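Local coordinates for putative GH105 family protein (Salmonella enterica subsp. enterica serovar Paratyphi A, PDB 3QWT) that is of unproven function but, as a possible member of glycoside hydrolase family 105, probably releases terminal unsaturated uronyl residues from oligosaccharides by hydrolysis, at residues A[162-167]-A[217-222]; A[166-171]-A[203-208]; A[223-228]-A[347-352]. All blocks are in the same frame, centred on the assembly; numbering follows the deposited sequence.

The three contacts lie on the same side of the chain's centre and touch one another. Interaction 2 is fully buried and joins the connection before helix 170-184 to the end of helix 188-205 by van der Waals packing on side chains and backbone. Interaction 1 shares Met166 and Trp167 with it, yet is only partly buried and rests on backbone hydrogen bonds between strands 165-167 and 216-218. Asn204 links these two, its ND2 bonding Tyr219 OH. Interaction 3 is a surface contact between loops, made of aromatic and sulfur-aromatic packing plus one water. It adjoins the others through Met347 against Trp167, Phe225 against Gln165, and Asn224 ND2 bonded to Asn204 O.

Interaction 1: residues A[162-167]-A[217-222]; sequences NHQQMW and WSYDGH
Met166 and Trp217 form the antiparallel hydrogen-bonded pair of this two-stranded ribbon: Met166 N meets Trp217 O at 2.8 Å, and Trp217 N returns a bond of 2.9 Å to Met166 O. One step along, Gln165 and Ser218 are the non-hydrogen-bonded pair, with CA atoms 4.3 Å apart. A third bond, Tyr219 N to Gln164 O at 2.9 Å, carries the ladder past the strand ends; it is nearly straight at hydrogen (172°), although the donor is tilted from the carbonyl plane.

Side chains extend the contact on the face of Met166 and Trp217. Met166, a selenomethionine, is extended about its second torsion (chi2 -180°), which carries SE to 3.9 Å from Tyr219 CE1 in an oblique Met-aromatic contact. Trp217 NE1 lies over the centre of the same Tyr219 ring. Gln164 crosses Tyr219 at about a right angle, OE1 being 3.6 Å from Tyr219 CB; Asp149 holds the Gln164 NE2, and Asn204 the Tyr219 hydroxyl.

Further out, a type II turn from Asn162 to Gln165 leads into the first strand, and Ser218 OG accepts from Asp220 N in an ST turn after the second. Met166 and Trp217 both rest on helix 188-205, while Lys208 of the second subunit packs against Trp217, so the ribbon lies on that helix and, through Trp217, also touches the neighbouring subunit.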
loop_
_atom_site.group_PDB
_atom_site.type_symbol
_atom_site.label_atom_id
_atom_site.label_comp_id
_atom_site.label_asym_id
_atom_site.label_seq_id
_atom_site.Cartn_x
_atom_site.Cartn_y
_atom_site.Cartn_z
ATOM N N ASN A 162 -25.305 35.114 19.780
ATOM C CA ASN A 162 -25.094 35.491 18.387
ATOM C C ASN A 162 -25.732 34.474 17.456
ATOM O O ASN A 162 -25.119 33.988 16.502
ATOM C CB ASN A 162 -23.612 35.654 18.085
ATOM C CG ASN A 162 -22.992 36.784 18.867
ATOM O OD1 ASN A 162 -23.571 37.862 18.976
ATOM N ND2 ASN A 162 -21.820 36.540 19.435
ATOM N N HIS A 163 -26.984 34.157 17.748
ATOM C CA HIS A 163 -27.734 33.213 16.947
ATOM C C HIS A 163 -27.496 33.433 15.453
ATOM O O HIS A 163 -27.490 34.570 14.961
ATOM C CB HIS A 163 -29.221 33.321 17.273
ATOM C CG HIS A 163 -30.020 32.162 16.781
ATOM N ND1 HIS A 163 -29.793 30.870 17.209
ATOM C CD2 HIS A 163 -31.026 32.090 15.878
ATOM C CE1 HIS A 163 -30.631 30.054 16.597
ATOM N NE2 HIS A 163 -31.389 30.770 15.783
ATOM N N GLN A 164 -27.267 32.333 14.741
ATOM C CA GLN A 164 -27.186 32.352 13.278
ATOM C C GLN A 164 -26.051 33.187 12.671
ATOM O O GLN A 164 -26.026 33.379 11.460
ATOM C CB GLN A 164 -28.519 32.820 12.684
ATOM C CG GLN A 164 -29.651 31.830 12.854
ATOM C CD GLN A 164 -29.537 30.649 11.908
ATOM O OE1 GLN A 164 -28.449 30.126 11.664
ATOM N NE2 GLN A 164 -30.665 30.230 11.360
ATOM N N GLN A 165 -25.124 33.679 13.492
ATOM C CA GLN A 165 -24.035 34.531 12.988
ATOM C C GLN A 165 -22.729 33.768 12.780
ATOM O O GLN A 165 -22.392 32.857 13.567
ATOM C CB GLN A 165 -23.743 35.693 13.946
ATOM C CG GLN A 165 -24.873 36.666 14.179
ATOM C CD GLN A 165 -24.449 37.784 15.134
ATOM O OE1 GLN A 165 -23.263 38.098 15.236
ATOM N NE2 GLN A 165 -25.410 38.377 15.836
HETATM N N MSE A 166 -22.001 34.170 11.733
HETATM C CA MSE A 166 -20.641 33.693 11.451
HETATM C C MSE A 166 -19.696 34.899 11.365
HETATM O O MSE A 166 -20.015 35.896 10.711
HETATM C CB MSE A 166 -20.607 32.896 10.144
HETATM C CG MSE A 166 -21.382 31.580 10.186
HETATM SE SE MSE A 166 -21.375 30.503 8.530
HETATM C CE MSE A 166 -19.472 29.994 8.422
ATOM N N TRP A 167 -18.548 34.827 12.032
ATOM C CA TRP A 167 -17.596 35.947 12.003
ATOM C C TRP A 167 -16.239 35.524 11.460
ATOM O O TRP A 167 -15.854 34.356 11.587
ATOM C CB TRP A 167 -17.359 36.511 13.413
ATOM C CG TRP A 167 -18.561 37.030 14.130
ATOM C CD1 TRP A 167 -19.864 36.801 13.826
ATOM C CD2 TRP A 167 -18.560 37.871 15.289
ATOM N NE1 TRP A 167 -20.679 37.443 14.727
ATOM C CE2 TRP A 167 -19.902 38.102 15.640
ATOM C CE3 TRP A 167 -17.551 38.448 16.063
ATOM C CZ2 TRP A 167 -20.270 38.900 16.731
ATOM C CZ3 TRP A 167 -17.914 39.231 17.155
ATOM C CH2 TRP A 167 -19.265 39.454 17.472
ATOM N N TRP A 217 -21.571 37.769 9.133
ATOM C CA TRP A 217 -22.685 37.276 8.329
ATOM C C TRP A 217 -23.751 36.706 9.255
ATOM O O TRP A 217 -23.439 36.041 10.252
ATOM C CB TRP A 217 -22.211 36.170 7.370
ATOM C CG TRP A 217 -23.333 35.342 6.803
ATOM C CD1 TRP A 217 -23.759 34.128 7.251
ATOM C CD2 TRP A 217 -24.176 35.674 5.695
ATOM N NE1 TRP A 217 -24.813 33.686 6.491
ATOM C CE2 TRP A 217 -25.090 34.623 5.533
ATOM C CE3 TRP A 217 -24.254 36.770 4.831
ATOM C CZ2 TRP A 217 -26.059 34.625 4.533
ATOM C CZ3 TRP A 217 -25.219 36.773 3.845
ATOM C CH2 TRP A 217 -26.108 35.711 3.704
ATOM N N SER A 218 -25.011 36.936 8.919
ATOM C CA SER A 218 -26.087 36.316 9.673
ATOM C C SER A 218 -27.072 35.581 8.777
ATOM O O SER A 218 -27.511 36.102 7.748
ATOM C CB SER A 218 -26.832 37.343 10.519
ATOM O OG SER A 218 -27.897 36.704 11.194
ATOM N N TYR A 219 -27.422 34.366 9.178
ATOM C CA TYR A 219 -28.400 33.597 8.428
ATOM C C TYR A 219 -29.814 34.032 8.787
ATOM O O TYR A 219 -30.785 33.631 8.148
ATOM C CB TYR A 219 -28.212 32.101 8.653
ATOM C CG TYR A 219 -27.193 31.475 7.717
ATOM C CD1 TYR A 219 -26.032 30.906 8.203
ATOM C CD2 TYR A 219 -27.404 31.459 6.348
ATOM C CE1 TYR A 219 -25.107 30.327 7.351
ATOM C CE2 TYR A 219 -26.494 30.884 5.492
ATOM C CZ TYR A 219 -25.344 30.319 6.000
ATOM O OH TYR A 219 -24.425 29.756 5.152
ATOM N N ASP A 220 -29.923 34.863 9.814
ATOM C CA ASP A 220 -31.194 35.461 10.141
ATOM C C ASP A 220 -31.270 36.776 9.374
ATOM O O ASP A 220 -30.908 37.829 9.880
ATOM C CB ASP A 220 -31.312 35.658 11.646
ATOM C CG ASP A 220 -32.560 36.420 12.039
ATOM O OD1 ASP A 220 -33.437 36.624 11.167
ATOM O OD2 ASP A 220 -32.662 36.815 13.221
ATOM N N GLY A 221 -31.701 36.692 8.121
ATOM C CA GLY A 221 -31.809 37.865 7.276
ATOM C C GLY A 221 -30.806 37.839 6.139
ATOM O O GLY A 221 -30.833 38.703 5.275
ATOM N N HIS A 222 -29.914 36.852 6.145
ATOM C CA HIS A 222 -28.899 36.747 5.102
ATOM C C HIS A 222 -28.260 38.086 4.734
ATOM O O HIS A 222 -28.369 38.539 3.596
ATOM C CB HIS A 222 -29.486 36.098 3.847
ATOM C CG HIS A 222 -29.965 34.700 4.071
ATOM N ND1 HIS A 222 -31.062 34.410 4.850
ATOM C CD2 HIS A 222 -29.484 33.510 3.637
ATOM C CE1 HIS A 222 -31.240 33.100 4.885
ATOM N NE2 HIS A 222 -30.296 32.531 4.155
#

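Interaction 2: residues A[166-171]-A[203-208]; sequences MWDDTL and QNLMDK
Leu205, in the last turn of helix 188-205, packs against Met166, Trp167 and Asp168, where strand 165-167 passes into helix 170-184. The contact therefore joins the end of helix 188-205 to the connection leading from that strand into helix 170-184.

Leu205 presents both methyls. CD2 lies 3.7 Å from Met166 O, and CD1 lies 3.7 Å from Trp167 C, so the branch covers the backbone at the end of the strand. The Asp168 carboxylate, one residue on, adds to this: with CG anti to its carbonyl carbon (chi1 -54°), OD1 is brought against the leucine branch, 3.7 Å from Leu205 CD1 and 3.9 Å from Leu205 CD2, the two side chains crossing at a slant. These are van der Waals contacts of an oxygen with an alkyl branch.

A second touch involves Asn204. Its ND2 stands 3.4 Å from Met166 SE, the two side chains crossing at about a right angle, but the hydrogen-bond partner of this amide nitrogen is Tyr219 OH. That bond anchors the amide beside the selenium.

The junction itself is folded by a type I turn from Trp167 to Thr170, closed by Thr170 N to Trp167 O at 3.2 Å; Leu171 N bonds Asp168 O at 2.8 Å, leading into helix 170-184. Asp169 is gripped by Trp236 and His215, and Trp167 stacks on His155, with a glycerol, probably from the crystallisation liquor, about 4 Å from its side chain. A helix end packed in this way on a strand-to-helix connection, at one end of the helical bundle, is consistent with the alpha/alpha toroid of the six-hairpin clan, in which loops and short strands join the helices.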
loop_
_atom_site.group_PDB
_atom_site.type_symbol
_atom_site.label_atom_id
_atom_site.label_comp_id
_atom_site.label_asym_id
_atom_site.label_seq_id
_atom_site.Cartn_x
_atom_site.Cartn_y
_atom_site.Cartn_z
HETATM N N MSE A 166 -22.001 34.170 11.733
HETATM C CA MSE A 166 -20.641 33.693 11.451
HETATM C C MSE A 166 -19.696 34.899 11.365
HETATM O O MSE A 166 -20.015 35.896 10.711
HETATM C CB MSE A 166 -20.607 32.896 10.144
HETATM C CG MSE A 166 -21.382 31.580 10.186
HETATM SE SE MSE A 166 -21.375 30.503 8.530
HETATM C CE MSE A 166 -19.472 29.994 8.422
ATOM N N TRP A 167 -18.548 34.827 12.032
ATOM C CA TRP A 167 -17.596 35.947 12.003
ATOM C C TRP A 167 -16.239 35.524 11.460
ATOM O O TRP A 167 -15.854 34.356 11.587
ATOM C CB TRP A 167 -17.359 36.511 13.413
ATOM C CG TRP A 167 -18.561 37.030 14.130
ATOM C CD1 TRP A 167 -19.864 36.801 13.826
ATOM C CD2 TRP A 167 -18.560 37.871 15.289
ATOM N NE1 TRP A 167 -20.679 37.443 14.727
ATOM C CE2 TRP A 167 -19.902 38.102 15.640
ATOM C CE3 TRP A 167 -17.551 38.448 16.063
ATOM C CZ2 TRP A 167 -20.270 38.900 16.731
ATOM C CZ3 TRP A 167 -17.914 39.231 17.155
ATOM C CH2 TRP A 167 -19.265 39.454 17.472
ATOM N N ASP A 168 -15.492 36.483 10.908
ATOM C CA ASP A 168 -14.079 36.255 10.590
ATOM C C ASP A 168 -13.332 35.546 11.740
ATOM O O ASP A 168 -12.626 34.574 11.524
ATOM C CB ASP A 168 -13.364 37.582 10.346
ATOM C CG ASP A 168 -14.049 38.448 9.278
ATOM O OD1 ASP A 168 -14.945 37.967 8.560
ATOM O OD2 ASP A 168 -13.675 39.624 9.153
ATOM N N ASP A 169 -13.483 36.093 12.943
ATOM C CA ASP A 169 -12.684 35.745 14.104
ATOM C C ASP A 169 -12.751 34.231 14.395
ATOM O O ASP A 169 -11.814 33.636 14.928
ATOM C CB ASP A 169 -13.153 36.561 15.331
ATOM C CG ASP A 169 -13.219 38.095 15.054
ATOM O OD1 ASP A 169 -12.457 38.874 15.681
ATOM O OD2 ASP A 169 -14.037 38.528 14.213
ATOM N N THR A 170 -13.865 33.611 14.043
ATOM C CA THR A 170 -14.021 32.188 14.267
ATOM C C THR A 170 -12.865 31.444 13.631
ATOM O O THR A 170 -12.427 30.449 14.168
ATOM C CB THR A 170 -15.344 31.682 13.705
ATOM O OG1 THR A 170 -16.415 32.386 14.341
ATOM C CG2 THR A 170 -15.511 30.192 13.943
ATOM N N LEU A 171 -12.343 31.932 12.505
ATOM C CA LEU A 171 -11.313 31.143 11.825
ATOM C C LEU A 171 -10.050 31.017 12.669
ATOM O O LEU A 171 -9.367 29.994 12.614
ATOM C CB LEU A 171 -11.013 31.650 10.404
ATOM C CG LEU A 171 -12.128 31.327 9.393
ATOM C CD1 LEU A 171 -12.063 32.229 8.175
ATOM C CD2 LEU A 171 -12.102 29.854 8.971
ATOM N N GLN A 203 -17.439 31.567 1.534
ATOM C CA GLN A 203 -18.729 31.795 0.880
ATOM C C GLN A 203 -19.487 33.006 1.449
ATOM O O GLN A 203 -20.048 33.804 0.705
ATOM C CB GLN A 203 -19.602 30.544 0.989
ATOM C CG GLN A 203 -21.002 30.686 0.383
ATOM C CD GLN A 203 -21.737 29.342 0.321
ATOM O OE1 GLN A 203 -21.214 28.356 -0.221
ATOM N NE2 GLN A 203 -22.946 29.295 0.885
ATOM N N ASN A 204 -19.485 33.145 2.770
ATOM C CA ASN A 204 -20.358 34.097 3.446
ATOM C C ASN A 204 -19.711 35.433 3.788
ATOM O O ASN A 204 -20.409 36.431 3.976
ATOM C CB ASN A 204 -20.948 33.484 4.731
ATOM C CG ASN A 204 -22.027 32.445 4.452
ATOM O OD1 ASN A 204 -22.662 32.444 3.393
ATOM N ND2 ASN A 204 -22.247 31.558 5.420
ATOM N N LEU A 205 -18.386 35.462 3.870
ATOM C CA LEU A 205 -17.710 36.641 4.405
ATOM C C LEU A 205 -16.808 37.356 3.401
ATOM O O LEU A 205 -16.640 38.568 3.481
ATOM C CB LEU A 205 -16.938 36.285 5.670
ATOM C CG LEU A 205 -17.845 35.843 6.823
ATOM C CD1 LEU A 205 -17.073 35.034 7.872
ATOM C CD2 LEU A 205 -18.558 37.042 7.479
HETATM N N MSE A 206 -16.231 36.616 2.458
HETATM C CA MSE A 206 -15.393 37.244 1.456
HETATM C C MSE A 206 -16.212 38.191 0.572
HETATM O O MSE A 206 -17.342 37.900 0.182
HETATM C CB MSE A 206 -14.694 36.200 0.589
HETATM C CG MSE A 206 -13.839 36.820 -0.520
HETATM SE SE MSE A 206 -13.228 35.547 -1.887
HETATM C CE MSE A 206 -12.499 36.912 -3.093
ATOM N N ASP A 207 -15.621 39.327 0.250
ATOM C CA ASP A 207 -16.247 40.280 -0.657
ATOM C C ASP A 207 -15.576 40.160 -2.012
ATOM O O ASP A 207 -14.509 40.732 -2.224
ATOM C CB ASP A 207 -16.049 41.687 -0.129
ATOM C CG ASP A 207 -16.564 42.737 -1.082
ATOM O OD1 ASP A 207 -17.527 42.437 -1.809
ATOM O OD2 ASP A 207 -16.005 43.850 -1.092
ATOM N N LYS A 208 -16.175 39.398 -2.920
ATOM C CA LYS A 208 -15.571 39.211 -4.232
ATOM C C LYS A 208 -15.307 40.573 -4.900
ATOM O O LYS A 208 -14.409 40.698 -5.724
ATOM C CB LYS A 208 -16.476 38.359 -5.113
ATOM C CG LYS A 208 -17.837 38.996 -5.320
ATOM C CD LYS A 208 -18.790 38.069 -6.054
ATOM C CE LYS A 208 -20.216 38.521 -5.838
ATOM N NZ LYS A 208 -21.103 37.934 -6.844
#

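Interaction 3: residues A[223-228]-A[347-352]; sequences HNFANA and MGHDLD
Phe225 makes the tight part of this loop-to-loop contact, its CB only 3.3 Å from Gly348 O. Met347 CG sits over one face of the phenyl ring, 3.5 Å from its centroid and 13° off the normal, a CH-pi contact. The selenomethionine chain leaves with CG anti to the backbone N (chi1 -178°), and the bend at chi2 keeps SE over that face too, 4.3 Å from the centroid. His223 CE1 covers the opposite face, so the ring is sandwiched. Its edge is turned toward the face of His349, planes 78° apart, in an offset edge-to-face pair with Phe225 CD1 3.6 Å from His349 CE1.

The other side is looser. Ala226 CB still touches the backbone at Asp350, 3.5 Å from its C atom, but between the backbones a water donates to Gly348 O at 2.7 Å and accepts only weakly from Ala226 N at 3.4 Å. His349 and Asp350 are exposed, and Asp350 serves as N-cap of helix 351-355, with OD1 accepting from Phe353 N. Met347 also reaches Trp167, placing this surface pairing of inter-helix loops beside the strand 165-167 ribbon of the alpha/alpha toroid.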
loop_
_atom_site.group_PDB
_atom_site.type_symbol
_atom_site.label_atom_id
_atom_site.label_comp_id
_atom_site.label_asym_id
_atom_site.label_seq_id
_atom_site.Cartn_x
_atom_site.Cartn_y
_atom_site.Cartn_z
ATOM N N HIS A 223 -27.588 38.706 5.698
ATOM C CA HIS A 223 -26.893 39.963 5.464
ATOM C C HIS A 223 -25.512 39.946 6.120
ATOM O O HIS A 223 -25.190 39.037 6.908
ATOM C CB HIS A 223 -27.723 41.130 6.007
ATOM C CG HIS A 223 -27.983 41.038 7.477
ATOM N ND1 HIS A 223 -27.060 41.436 8.421
ATOM C CD2 HIS A 223 -29.052 40.575 8.169
ATOM C CE1 HIS A 223 -27.554 41.233 9.630
ATOM N NE2 HIS A 223 -28.761 40.709 9.506
ATOM N N ASN A 224 -24.693 40.934 5.763
ATOM C CA ASN A 224 -23.379 41.120 6.370
ATOM C C ASN A 224 -23.326 42.325 7.304
ATOM O O ASN A 224 -22.306 43.014 7.380
ATOM C CB ASN A 224 -22.292 41.239 5.302
ATOM C CG ASN A 224 -22.024 39.916 4.591
ATOM O OD1 ASN A 224 -22.492 39.697 3.479
ATOM N ND2 ASN A 224 -21.281 39.021 5.245
ATOM N N PHE A 225 -24.416 42.565 8.026
ATOM C CA PHE A 225 -24.492 43.698 8.962
ATOM C C PHE A 225 -24.099 44.999 8.273
ATOM O O PHE A 225 -24.636 45.337 7.213
ATOM C CB PHE A 225 -23.635 43.436 10.212
ATOM C CG PHE A 225 -24.080 42.228 10.989
ATOM C CD1 PHE A 225 -24.923 42.361 12.084
ATOM C CD2 PHE A 225 -23.716 40.953 10.580
ATOM C CE1 PHE A 225 -25.365 41.245 12.773
ATOM C CE2 PHE A 225 -24.150 39.833 11.269
ATOM C CZ PHE A 225 -24.974 39.978 12.370
ATOM N N ALA A 226 -23.150 45.715 8.860
ATOM C CA ALA A 226 -22.726 47.003 8.319
ATOM C C ALA A 226 -21.846 46.866 7.073
ATOM O O ALA A 226 -21.347 47.863 6.563
ATOM C CB ALA A 226 -22.000 47.802 9.389
ATOM N N ASN A 227 -21.662 45.640 6.582
ATOM C CA ASN A 227 -20.725 45.399 5.482
ATOM C C ASN A 227 -19.365 46.030 5.779
ATOM O O ASN A 227 -18.762 46.673 4.925
ATOM C CB ASN A 227 -21.271 45.925 4.146
ATOM C CG ASN A 227 -22.462 45.124 3.633
ATOM O OD1 ASN A 227 -23.008 44.269 4.324
ATOM N ND2 ASN A 227 -22.873 45.412 2.416
ATOM N N ALA A 228 -18.883 45.821 6.997
ATOM C CA ALA A 228 -17.628 46.411 7.435
ATOM C C ALA A 228 -16.408 45.643 6.937
ATOM O O ALA A 228 -16.284 44.433 7.138
ATOM C CB ALA A 228 -17.601 46.526 8.965
HETATM N N MSE A 347 -19.677 42.896 16.772
HETATM C CA MSE A 347 -20.239 43.076 15.444
HETATM C C MSE A 347 -20.967 44.406 15.376
HETATM O O MSE A 347 -21.845 44.691 16.200
HETATM C CB MSE A 347 -21.196 41.941 15.087
HETATM C CG MSE A 347 -21.773 42.081 13.688
HETATM SE SE MSE A 347 -20.387 41.769 12.355
HETATM C CE MSE A 347 -19.612 40.135 13.186
ATOM N N GLY A 348 -20.597 45.223 14.400
ATOM C CA GLY A 348 -21.214 46.527 14.251
ATOM C C GLY A 348 -22.422 46.466 13.346
ATOM O O GLY A 348 -22.451 45.693 12.386
ATOM N N HIS A 349 -23.430 47.271 13.661
ATOM C CA HIS A 349 -24.616 47.371 12.821
ATOM C C HIS A 349 -24.548 48.616 11.942
ATOM O O HIS A 349 -25.364 48.800 11.050
ATOM C CB HIS A 349 -25.891 47.320 13.662
ATOM C CG HIS A 349 -26.110 45.993 14.322
ATOM N ND1 HIS A 349 -26.998 45.056 13.835
ATOM C CD2 HIS A 349 -25.538 45.431 15.415
ATOM C CE1 HIS A 349 -26.971 43.982 14.608
ATOM N NE2 HIS A 349 -26.092 44.184 15.573
ATOM N N ASP A 350 -23.545 49.449 12.192
ATOM C CA ASP A 350 -23.190 50.542 11.287
ATOM C C ASP A 350 -21.677 50.746 11.300
ATOM O O ASP A 350 -20.985 50.253 12.195
ATOM C CB ASP A 350 -23.932 51.854 11.640
ATOM C CG ASP A 350 -23.707 52.296 13.080
ATOM O OD1 ASP A 350 -22.646 51.964 13.660
ATOM O OD2 ASP A 350 -24.600 52.976 13.635
ATOM N N LEU A 351 -21.176 51.474 10.308
ATOM C CA LEU A 351 -19.751 51.759 10.170
ATOM C C LEU A 351 -19.182 52.568 11.337
ATOM O O LEU A 351 -18.130 52.242 11.880
ATOM C CB LEU A 351 -19.485 52.483 8.846
ATOM C CG LEU A 351 -19.109 51.593 7.669
ATOM C CD1 LEU A 351 -19.157 52.350 6.347
ATOM C CD2 LEU A 351 -17.731 51.030 7.918
ATOM N N ASP A 352 -19.881 53.623 11.722
ATOM C CA ASP A 352 -19.429 54.438 12.839
ATOM C C ASP A 352 -19.005 53.569 14.025
ATOM O O ASP A 352 -18.026 53.878 14.711
ATOM C CB ASP A 352 -20.520 55.426 13.253
ATOM C CG ASP A 352 -20.493 56.706 12.432
ATOM O OD1 ASP A 352 -19.498 56.940 11.720
ATOM O OD2 ASP A 352 -21.461 57.487 12.518
HETATM O O HOH W 1 -20.445 44.943 10.823
#